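Local atomic coordinates of subtilase cytotoxin, subunit B (Escherichia coli, PDB entry 3DWA), a protein that forms the pentameric B-subunit ring of an AB5 toxin and probably recognises cell-surface glycans, including a non-human one, on target cells. Residues V74-E79 against N95-L100; G9-V14 against G34-G39; P28-E33 against T59-A64. All coordinates share one frame; numbering follows the deposited sequence.

Overall arrangement
The three contacts belong to one small domain whose curled antiparallel sheet and single long helix fit the OB fold familiar from AB5 toxin B subunits. Contact 1, whose centre is about 3 Å from that of the chain, joins strands 73-79 and 96-102. Contact 2 lies about 11 Å away, centre to centre, where strand 10-12, a neighbour of 73-79, comes near the end of strand 27-35. Contact 3 sets that same strand 27-35 against helix 57-70, its centre about 10 Å from that of contact 1 and about 17 Å from that of contact 2. Along the chain, contacts 2 and 3 interleave, and both close before contact 1 opens. Contacts 1 and 3 also meet the second subunit, linking the core to pentamer assembly.

Contact 1. Residues V74-E79 against N95-L100; sequences VRIYYE and NALVGL
E79 and A96 exchange two backbone hydrogen bonds, E79 N to A96 O and A96 N to E79 O, both 2.9 Å. Farther along this antiparallel pair, Y77 faces both V98 and G99, a classic beta bulge. Its carbonyl O takes V98 N at 2.8 Å, while Y77 N reaches G99 O at 3.1 Å, approaching 46° out of the carbonyl plane. Because G99 has no side chain, the Y77 ring can lie with its edge along the backbone there, CD2 3.3 Å from G99 C. The Y77 hydroxyl is hydrogen-bonded to P112 O, and Y77 CB touches V98 CG2 at 3.7 Å. Toward L100 the other face is apolar. I76 splits its branches between two leucines: CG1 runs beside L100 CD2 at 3.9 Å, and CG2 meets L97 CD1, the side chains crossing nearly at right angles. These branched residues suit a face packed against helix 57-70 and strand 27-35. Farther along, the Y78 ring lies beside the N95 amide, whose ND2 is hydrogen-bonded to S43 O. The I76, L97 and L100 side chains thus feed the core, whereas the E79 carboxylate, on the opposite face, is salt-bridged to R7 and R114, which probably favour its ionised form.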
loop_
_atom_site.group_PDB
_atom_site.type_symbol
_atom_site.label_atom_id
_atom_site.label_comp_id
_atom_site.label_asym_id
_atom_site.label_seq_id
_atom_site.Cartn_x
_atom_site.Cartn_y
_atom_site.Cartn_z
ATOM N N VAL C 74 1.356 14.683 -16.286
ATOM C CA VAL C 74 0.014 14.150 -15.993
ATOM C C VAL C 74 -1.031 15.285 -16.143
ATOM O O VAL C 74 -0.672 16.470 -16.220
ATOM C CB VAL C 74 -0.069 13.464 -14.580
ATOM C CG1 VAL C 74 0.968 12.312 -14.507
ATOM C CG2 VAL C 74 0.179 14.495 -13.440
ATOM N N ARG C 75 -2.297 14.906 -16.244
ATOM C CA ARG C 75 -3.399 15.852 -16.237
ATOM C C ARG C 75 -3.934 15.858 -14.834
ATOM O O ARG C 75 -4.172 14.787 -14.279
ATOM C CB ARG C 75 -4.503 15.380 -17.173
ATOM C CG ARG C 75 -5.797 16.211 -17.115
ATOM C CD ARG C 75 -6.689 15.864 -18.266
ATOM N NE ARG C 75 -6.168 16.309 -19.563
ATOM C CZ ARG C 75 -6.709 15.957 -20.744
ATOM N NH1 ARG C 75 -7.780 15.160 -20.787
ATOM N NH2 ARG C 75 -6.183 16.389 -21.889
ATOM N N ILE C 76 -4.099 17.060 -14.281
ATOM C CA ILE C 76 -4.751 17.288 -13.005
ATOM C C ILE C 76 -6.147 17.792 -13.302
ATOM O O ILE C 76 -6.305 18.778 -14.025
ATOM C CB ILE C 76 -3.952 18.321 -12.111
ATOM C CG1 ILE C 76 -2.861 17.598 -11.299
ATOM C CG2 ILE C 76 -4.819 18.915 -11.028
ATOM C CD1 ILE C 76 -1.780 17.000 -12.088
ATOM N N TYR C 77 -7.151 17.103 -12.756
ATOM C CA TYR C 77 -8.554 17.534 -12.800
ATOM C C TYR C 77 -8.949 18.128 -11.481
ATOM O O TYR C 77 -8.740 17.509 -10.432
ATOM C CB TYR C 77 -9.461 16.344 -13.006
ATOM C CG TYR C 77 -9.334 15.631 -14.300
ATOM C CD1 TYR C 77 -10.155 15.958 -15.382
ATOM C CD2 TYR C 77 -8.420 14.584 -14.453
ATOM C CE1 TYR C 77 -10.049 15.238 -16.596
ATOM C CE2 TYR C 77 -8.318 13.881 -15.636
ATOM C CZ TYR C 77 -9.148 14.206 -16.699
ATOM O OH TYR C 77 -9.008 13.501 -17.863
ATOM N N TYR C 78 -9.537 19.326 -11.511
ATOM C CA TYR C 78 -9.791 20.065 -10.285
ATOM C C TYR C 78 -11.166 20.760 -10.314
ATOM O O TYR C 78 -11.743 20.985 -11.366
ATOM C CB TYR C 78 -8.643 21.077 -10.020
ATOM C CG TYR C 78 -8.663 22.267 -10.985
ATOM C CD1 TYR C 78 -9.300 23.447 -10.637
ATOM C CD2 TYR C 78 -8.093 22.179 -12.249
ATOM C CE1 TYR C 78 -9.361 24.531 -11.518
ATOM C CE2 TYR C 78 -8.137 23.258 -13.152
ATOM C CZ TYR C 78 -8.788 24.421 -12.776
ATOM O OH TYR C 78 -8.840 25.496 -13.628
ATOM N N GLU C 79 -11.670 21.096 -9.140
ATOM C CA GLU C 79 -12.851 21.921 -9.033
ATOM C C GLU C 79 -12.565 23.128 -8.141
ATOM O O GLU C 79 -12.274 22.956 -6.973
ATOM C CB GLU C 79 -14.020 21.141 -8.489
ATOM C CG GLU C 79 -15.141 22.043 -8.160
ATOM C CD GLU C 79 -16.450 21.380 -8.293
ATOM O OE1 GLU C 79 -16.957 20.867 -7.259
ATOM O OE2 GLU C 79 -16.939 21.345 -9.451
ATOM N N ASN C 95 -9.053 24.728 -4.580
ATOM C CA ASN C 95 -9.262 23.650 -5.551
ATOM C C ASN C 95 -9.325 22.263 -4.938
ATOM O O ASN C 95 -8.411 21.861 -4.239
ATOM C CB ASN C 95 -8.204 23.621 -6.675
ATOM C CG ASN C 95 -8.130 24.935 -7.486
ATOM O OD1 ASN C 95 -9.097 25.707 -7.550
ATOM N ND2 ASN C 95 -6.949 25.203 -8.069
ATOM N N ALA C 96 -10.392 21.522 -5.244
ATOM C CA ALA C 96 -10.423 20.093 -4.968
ATOM C C ALA C 96 -9.780 19.369 -6.124
ATOM O O ALA C 96 -9.987 19.730 -7.276
ATOM C CB ALA C 96 -11.885 19.595 -4.770
ATOM N N LEU C 97 -8.983 18.346 -5.804
ATOM C CA LEU C 97 -8.478 17.370 -6.771
ATOM C C LEU C 97 -9.564 16.338 -7.046
ATOM O O LEU C 97 -10.109 15.725 -6.116
ATOM C CB LEU C 97 -7.225 16.673 -6.187
ATOM C CG LEU C 97 -6.479 15.715 -7.127
ATOM C CD1 LEU C 97 -6.161 16.341 -8.498
ATOM C CD2 LEU C 97 -5.227 15.093 -6.438
ATOM N N VAL C 98 -9.880 16.128 -8.311
ATOM C CA VAL C 98 -11.035 15.313 -8.657
ATOM C C VAL C 98 -10.690 14.218 -9.633
ATOM O O VAL C 98 -11.558 13.430 -10.014
ATOM C CB VAL C 98 -12.318 16.185 -9.089
ATOM C CG1 VAL C 98 -12.583 17.273 -8.067
ATOM C CG2 VAL C 98 -12.212 16.792 -10.523
ATOM N N GLY C 99 -9.415 14.134 -10.005
ATOM C CA GLY C 99 -8.996 13.145 -10.972
ATOM C C GLY C 99 -7.575 13.338 -11.466
ATOM O O GLY C 99 -7.003 14.413 -11.296
ATOM N N LEU C 100 -7.021 12.307 -12.106
ATOM C CA LEU C 100 -5.640 12.353 -12.670
ATOM C C LEU C 100 -5.579 11.423 -13.862
ATOM O O LEU C 100 -6.301 10.406 -13.893
ATOM C CB LEU C 100 -4.619 11.835 -11.626
ATOM C CG LEU C 100 -4.410 12.588 -10.302
ATOM C CD1 LEU C 100 -3.825 11.712 -9.188
ATOM C CD2 LEU C 100 -3.505 13.837 -10.562
#

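Contact 2. Residues G9-V14 against G34-G39; sequences GMFSGV and GKQSAG
V14 and Q36 bring their CA atoms to 4.6 Å just beyond a corner at G13, whose positive phi (58°) is easy for glycine. G13 and V14 both face V74 in a G1 beta bulge, which lets the first strand of what is probably an OB fold turn from strand 10-12 into strand 14-24. The side chain of Q36 reaches from the end of strand 27-35 to this corner. Its chain runs extended beyond CG (chi2 -169°), carrying the amide out to S12, where NE2 donates to the carbonyl O at 3.1 Å with the donor lying in the carbonyl plane. Water 1 accepts from the same NE2 and from S12 N, so the amide nitrogen is gripped twice. A glutamine fits well here, being long enough to cross and able to give two N-H bonds. OE1 turns instead to the F11 ring, with ring and amide planes 71° apart; the approach is unusually short and its detail doubtful. The ring also meets Y78, the two lying nearly parallel. Nearer the backbone of Q36, V14 divides its methyls: CG2 rests on Q36 CG at 3.7 Å, while CG1 settles against G34 CA at 3.6 Å, a close approach made possible by the bare glycine backbone. At the solvent side, water 2 bridges G13 O (3.0 Å) and S37 N (2.8 Å), accepting from the latter.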
loop_
_atom_site.group_PDB
_atom_site.type_symbol
_atom_site.label_atom_id
_atom_site.label_comp_id
_atom_site.label_asym_id
_atom_site.label_seq_id
_atom_site.Cartn_x
_atom_site.Cartn_y
_atom_site.Cartn_z
ATOM N N GLY C 9 -12.075 22.417 -13.948
ATOM C CA GLY C 9 -11.119 22.662 -15.022
ATOM C C GLY C 9 -10.131 21.502 -15.041
ATOM O O GLY C 9 -10.241 20.539 -14.258
HETATM N N MSE C 10 -9.134 21.599 -15.893
HETATM C CA MSE C 10 -8.063 20.612 -15.898
HETATM C C MSE C 10 -6.796 21.313 -16.343
HETATM O O MSE C 10 -6.877 22.367 -16.958
HETATM C CB MSE C 10 -8.398 19.486 -16.866
HETATM C CG MSE C 10 -8.677 20.007 -18.237
HETATM SE SE MSE C 10 -9.063 18.529 -19.364
HETATM C CE MSE C 10 -9.070 19.366 -21.122
ATOM N N PHE C 11 -5.633 20.754 -16.008
ATOM C CA PHE C 11 -4.366 21.248 -16.538
ATOM C C PHE C 11 -3.632 20.041 -17.040
ATOM O O PHE C 11 -3.480 19.057 -16.288
ATOM C CB PHE C 11 -3.551 21.969 -15.454
ATOM C CG PHE C 11 -4.105 23.322 -15.088
ATOM C CD1 PHE C 11 -3.976 24.394 -15.953
ATOM C CD2 PHE C 11 -4.799 23.501 -13.924
ATOM C CE1 PHE C 11 -4.502 25.644 -15.637
ATOM C CE2 PHE C 11 -5.327 24.749 -13.598
ATOM C CZ PHE C 11 -5.180 25.819 -14.473
ATOM N N SER C 12 -3.213 20.085 -18.308
ATOM C CA SER C 12 -2.548 18.951 -18.927
ATOM C C SER C 12 -1.055 19.151 -18.942
ATOM O O SER C 12 -0.595 20.322 -18.877
ATOM C CB SER C 12 -3.045 18.708 -20.345
ATOM O OG SER C 12 -4.434 18.589 -20.330
ATOM N N GLY C 13 -0.322 18.020 -19.027
ATOM C CA GLY C 13 1.155 17.997 -19.048
ATOM C C GLY C 13 1.846 18.641 -17.838
ATOM O O GLY C 13 2.886 19.344 -17.968
ATOM N N VAL C 14 1.270 18.415 -16.673
ATOM C CA VAL C 14 1.744 18.919 -15.414
ATOM C C VAL C 14 2.702 17.924 -14.757
ATOM O O VAL C 14 2.420 16.708 -14.720
ATOM C CB VAL C 14 0.488 19.121 -14.514
ATOM C CG1 VAL C 14 0.811 19.457 -13.066
ATOM C CG2 VAL C 14 -0.410 20.171 -15.167
ATOM N N GLY C 34 1.854 21.361 -8.978
ATOM C CA GLY C 34 2.488 20.913 -10.201
ATOM C C GLY C 34 2.814 22.098 -11.083
ATOM O O GLY C 34 2.250 23.160 -10.895
ATOM N N LYS C 35 3.739 21.901 -12.028
ATOM C CA LYS C 35 4.141 22.930 -13.002
ATOM C C LYS C 35 3.827 22.475 -14.438
ATOM O O LYS C 35 4.206 21.385 -14.867
ATOM C CB LYS C 35 5.650 23.167 -12.948
ATOM C CG LYS C 35 6.228 23.790 -11.702
ATOM C CD LYS C 35 6.117 25.285 -11.730
ATOM C CE LYS C 35 6.715 25.830 -10.453
ATOM N NZ LYS C 35 6.205 27.216 -10.184
ATOM N N GLN C 36 3.187 23.339 -15.191
ATOM C CA GLN C 36 3.044 23.126 -16.625
ATOM C C GLN C 36 4.320 23.511 -17.357
ATOM O O GLN C 36 5.257 23.983 -16.714
ATOM C CB GLN C 36 1.844 23.919 -17.149
ATOM C CG GLN C 36 0.577 23.458 -16.472
ATOM C CD GLN C 36 -0.660 23.993 -17.106
ATOM O OE1 GLN C 36 -1.196 25.008 -16.660
ATOM N NE2 GLN C 36 -1.145 23.308 -18.137
ATOM N N SER C 37 4.340 23.330 -18.686
ATOM C CA SER C 37 5.529 23.571 -19.554
ATOM C C SER C 37 6.470 24.702 -19.153
ATOM O O SER C 37 7.687 24.568 -19.321
ATOM C CB SER C 37 5.225 23.440 -21.028
ATOM O OG SER C 37 5.030 22.043 -21.233
ATOM N N ALA C 38 5.968 25.836 -18.657
ATOM C CA ALA C 38 5.808 27.139 -19.269
ATOM C C ALA C 38 6.242 27.762 -17.908
ATOM O O ALA C 38 6.654 28.904 -17.802
ATOM C CB ALA C 38 4.386 27.483 -19.602
ATOM N N GLY C 39 6.166 26.931 -16.857
ATOM C CA GLY C 39 6.684 27.250 -15.520
ATOM C C GLY C 39 5.674 27.804 -14.541
ATOM O O GLY C 39 6.038 28.244 -13.443
HETATM O O HOH W 1 -3.642 22.755 -19.671
HETATM O O HOH W 2 2.233 21.719 -19.620
#

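Contact 3. Residues P28-E33 against T59-A64; sequences PYFCIE and TLYNQA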
loop_
_atom_site.group_PDB
_atom_site.type_symbol
_atom_site.label_atom_id
_atom_site.label_comp_id
_atom_site.label_asym_id
_atom_site.label_seq_id
_atom_site.Cartn_x
_atom_site.Cartn_y
_atom_site.Cartn_z
ATOM N N PRO C 28 -7.976 13.860 7.505
ATOM C CA PRO C 28 -6.705 13.948 6.808
ATOM C C PRO C 28 -6.903 14.621 5.431
ATOM O O PRO C 28 -7.944 14.438 4.811
ATOM C CB PRO C 28 -6.330 12.474 6.598
ATOM C CG PRO C 28 -7.625 11.746 6.619
ATOM C CD PRO C 28 -8.396 12.449 7.680
ATOM N N TYR C 29 -5.916 15.404 4.980
ATOM C CA TYR C 29 -5.916 15.918 3.581
ATOM C C TYR C 29 -4.496 15.893 3.009
ATOM O O TYR C 29 -3.528 15.720 3.754
ATOM C CB TYR C 29 -6.478 17.371 3.481
ATOM C CG TYR C 29 -5.531 18.397 4.061
ATOM C CD1 TYR C 29 -4.508 18.990 3.279
ATOM C CD2 TYR C 29 -5.660 18.784 5.363
ATOM C CE1 TYR C 29 -3.621 19.905 3.836
ATOM C CE2 TYR C 29 -4.808 19.696 5.933
ATOM C CZ TYR C 29 -3.797 20.267 5.154
ATOM O OH TYR C 29 -2.955 21.149 5.756
ATOM N N PHE C 30 -4.382 16.027 1.689
ATOM C CA PHE C 30 -3.083 16.273 1.061
ATOM C C PHE C 30 -3.309 17.314 -0.040
ATOM O O PHE C 30 -4.434 17.492 -0.522
ATOM C CB PHE C 30 -2.410 14.955 0.543
ATOM C CG PHE C 30 -3.011 14.422 -0.740
ATOM C CD1 PHE C 30 -2.444 14.754 -1.978
ATOM C CD2 PHE C 30 -4.130 13.569 -0.710
ATOM C CE1 PHE C 30 -3.025 14.301 -3.174
ATOM C CE2 PHE C 30 -4.709 13.120 -1.885
ATOM C CZ PHE C 30 -4.141 13.469 -3.127
ATOM N N CYS C 31 -2.251 18.010 -0.417
ATOM C CA CYS C 31 -2.307 19.023 -1.442
ATOM C C CYS C 31 -1.080 18.763 -2.311
ATOM O O CYS C 31 -0.021 18.424 -1.800
ATOM C CB CYS C 31 -2.293 20.442 -0.797
ATOM S SG CYS C 31 -2.613 21.819 -2.006
ATOM N N ILE C 32 -1.235 18.856 -3.625
ATOM C CA ILE C 32 -0.080 18.776 -4.529
ATOM C C ILE C 32 0.135 20.108 -5.241
ATOM O O ILE C 32 -0.793 20.873 -5.395
ATOM C CB ILE C 32 -0.265 17.668 -5.585
ATOM C CG1 ILE C 32 -1.592 17.860 -6.316
ATOM C CG2 ILE C 32 -0.190 16.276 -4.928
ATOM C CD1 ILE C 32 -1.834 16.852 -7.412
ATOM N N GLU C 33 1.368 20.382 -5.662
ATOM C CA GLU C 33 1.603 21.478 -6.582
ATOM C C GLU C 33 2.256 20.884 -7.810
ATOM O O GLU C 33 3.040 19.940 -7.725
ATOM C CB GLU C 33 2.459 22.572 -5.949
ATOM C CG GLU C 33 2.740 23.792 -6.854
ATOM C CD GLU C 33 4.181 24.287 -6.679
ATOM O OE1 GLU C 33 4.591 24.580 -5.519
ATOM O OE2 GLU C 33 4.918 24.341 -7.693
ATOM N N THR C 59 -7.624 6.791 -3.346
ATOM C CA THR C 59 -7.178 6.546 -4.725
ATOM C C THR C 59 -6.295 7.696 -5.232
ATOM O O THR C 59 -5.253 7.476 -5.823
ATOM C CB THR C 59 -8.386 6.376 -5.696
ATOM O OG1 THR C 59 -9.175 5.267 -5.262
ATOM C CG2 THR C 59 -7.929 6.062 -7.131
ATOM N N LEU C 60 -6.746 8.912 -5.004
ATOM C CA LEU C 60 -6.051 10.114 -5.416
ATOM C C LEU C 60 -4.708 10.247 -4.712
ATOM O O LEU C 60 -3.714 10.563 -5.361
ATOM C CB LEU C 60 -6.916 11.357 -5.180
ATOM C CG LEU C 60 -8.108 11.508 -6.151
ATOM C CD1 LEU C 60 -8.834 12.703 -5.674
ATOM C CD2 LEU C 60 -7.710 11.670 -7.607
ATOM N N TYR C 61 -4.693 9.985 -3.409
ATOM C CA TYR C 61 -3.474 10.017 -2.644
ATOM C C TYR C 61 -2.391 9.088 -3.215
ATOM O O TYR C 61 -1.267 9.521 -3.404
ATOM C CB TYR C 61 -3.718 9.707 -1.166
ATOM C CG TYR C 61 -2.409 9.591 -0.432
ATOM C CD1 TYR C 61 -1.700 10.708 -0.092
ATOM C CD2 TYR C 61 -1.849 8.333 -0.147
ATOM C CE1 TYR C 61 -0.477 10.618 0.545
ATOM C CE2 TYR C 61 -0.623 8.216 0.502
ATOM C CZ TYR C 61 0.048 9.387 0.851
ATOM O OH TYR C 61 1.240 9.331 1.509
ATOM N N ASN C 62 -2.749 7.805 -3.438
ATOM C CA ASN C 62 -1.837 6.808 -3.916
ATOM C C ASN C 62 -1.385 7.166 -5.310
ATOM O O ASN C 62 -0.202 7.038 -5.622
ATOM C CB ASN C 62 -2.490 5.397 -3.919
ATOM C CG ASN C 62 -2.158 4.546 -2.649
ATOM O OD1 ASN C 62 -1.842 5.063 -1.544
ATOM N ND2 ASN C 62 -2.229 3.218 -2.819
ATOM N N GLN C 63 -2.340 7.546 -6.171
ATOM C CA GLN C 63 -2.017 7.946 -7.536
ATOM C C GLN C 63 -1.100 9.196 -7.637
ATOM O O GLN C 63 -0.091 9.194 -8.369
ATOM C CB GLN C 63 -3.297 8.099 -8.365
ATOM C CG GLN C 63 -3.061 7.992 -9.852
ATOM C CD GLN C 63 -2.521 6.634 -10.246
ATOM O OE1 GLN C 63 -1.474 6.522 -10.870
ATOM N NE2 GLN C 63 -3.212 5.602 -9.845
ATOM N N ALA C 64 -1.439 10.247 -6.909
ATOM C CA ALA C 64 -0.618 11.476 -6.860
ATOM C C ALA C 64 0.815 11.245 -6.339
ATOM O O ALA C 64 1.794 11.787 -6.870
ATOM C CB ALA C 64 -1.306 12.551 -6.058
#
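F30 pushes its ring into the side of the helix, where Y61, L60 and A64 receive it. Y61 turns the edge of its ring to the F30 face in a T-shaped (edge-to-face) stack, with centroids 5.5 Å apart and planes at 75°. Of the Y61 ring, CD1 comes over the rim of the F30 face, 3.8 Å from F30 CD2. The far end of the F30 ring lies close against the helix backbone: CE2 stands 3.4 Å from Y61 CA, and CZ is 3.6 Å from L60 C. CE1 meets the methyl of A64, at 3.8 Å from CB, and I32 CG2 approaches the same methyl at 4.0 Å. Alanine suits this turn of the helix, since its short side chain lets both strand residues come close. Two torsions set up the stack. F30 holds CG between its backbone N and carbonyl carbon, directing the ring at the helix, and Y61 has CG opposite its backbone N (chi1 173°), bringing the edge of its ring over the F30 face. Segment 28-33 runs at 38° to segment 59-64, with axes 9.8 Å apart at closest approach, in keeping with an OB fold in which the helix between the third and fourth strands packs on the curled sheet. Behind the first shell, F19 lies nearly parallel to the F30 ring, and L97 touches F30, I32 and L60 from strand 96-102. C31 points off the opposite side of the strand to form its disulfide with C45. Beyond Y61 comes the subunit boundary, where its side chain packs on N62 of the third subunit.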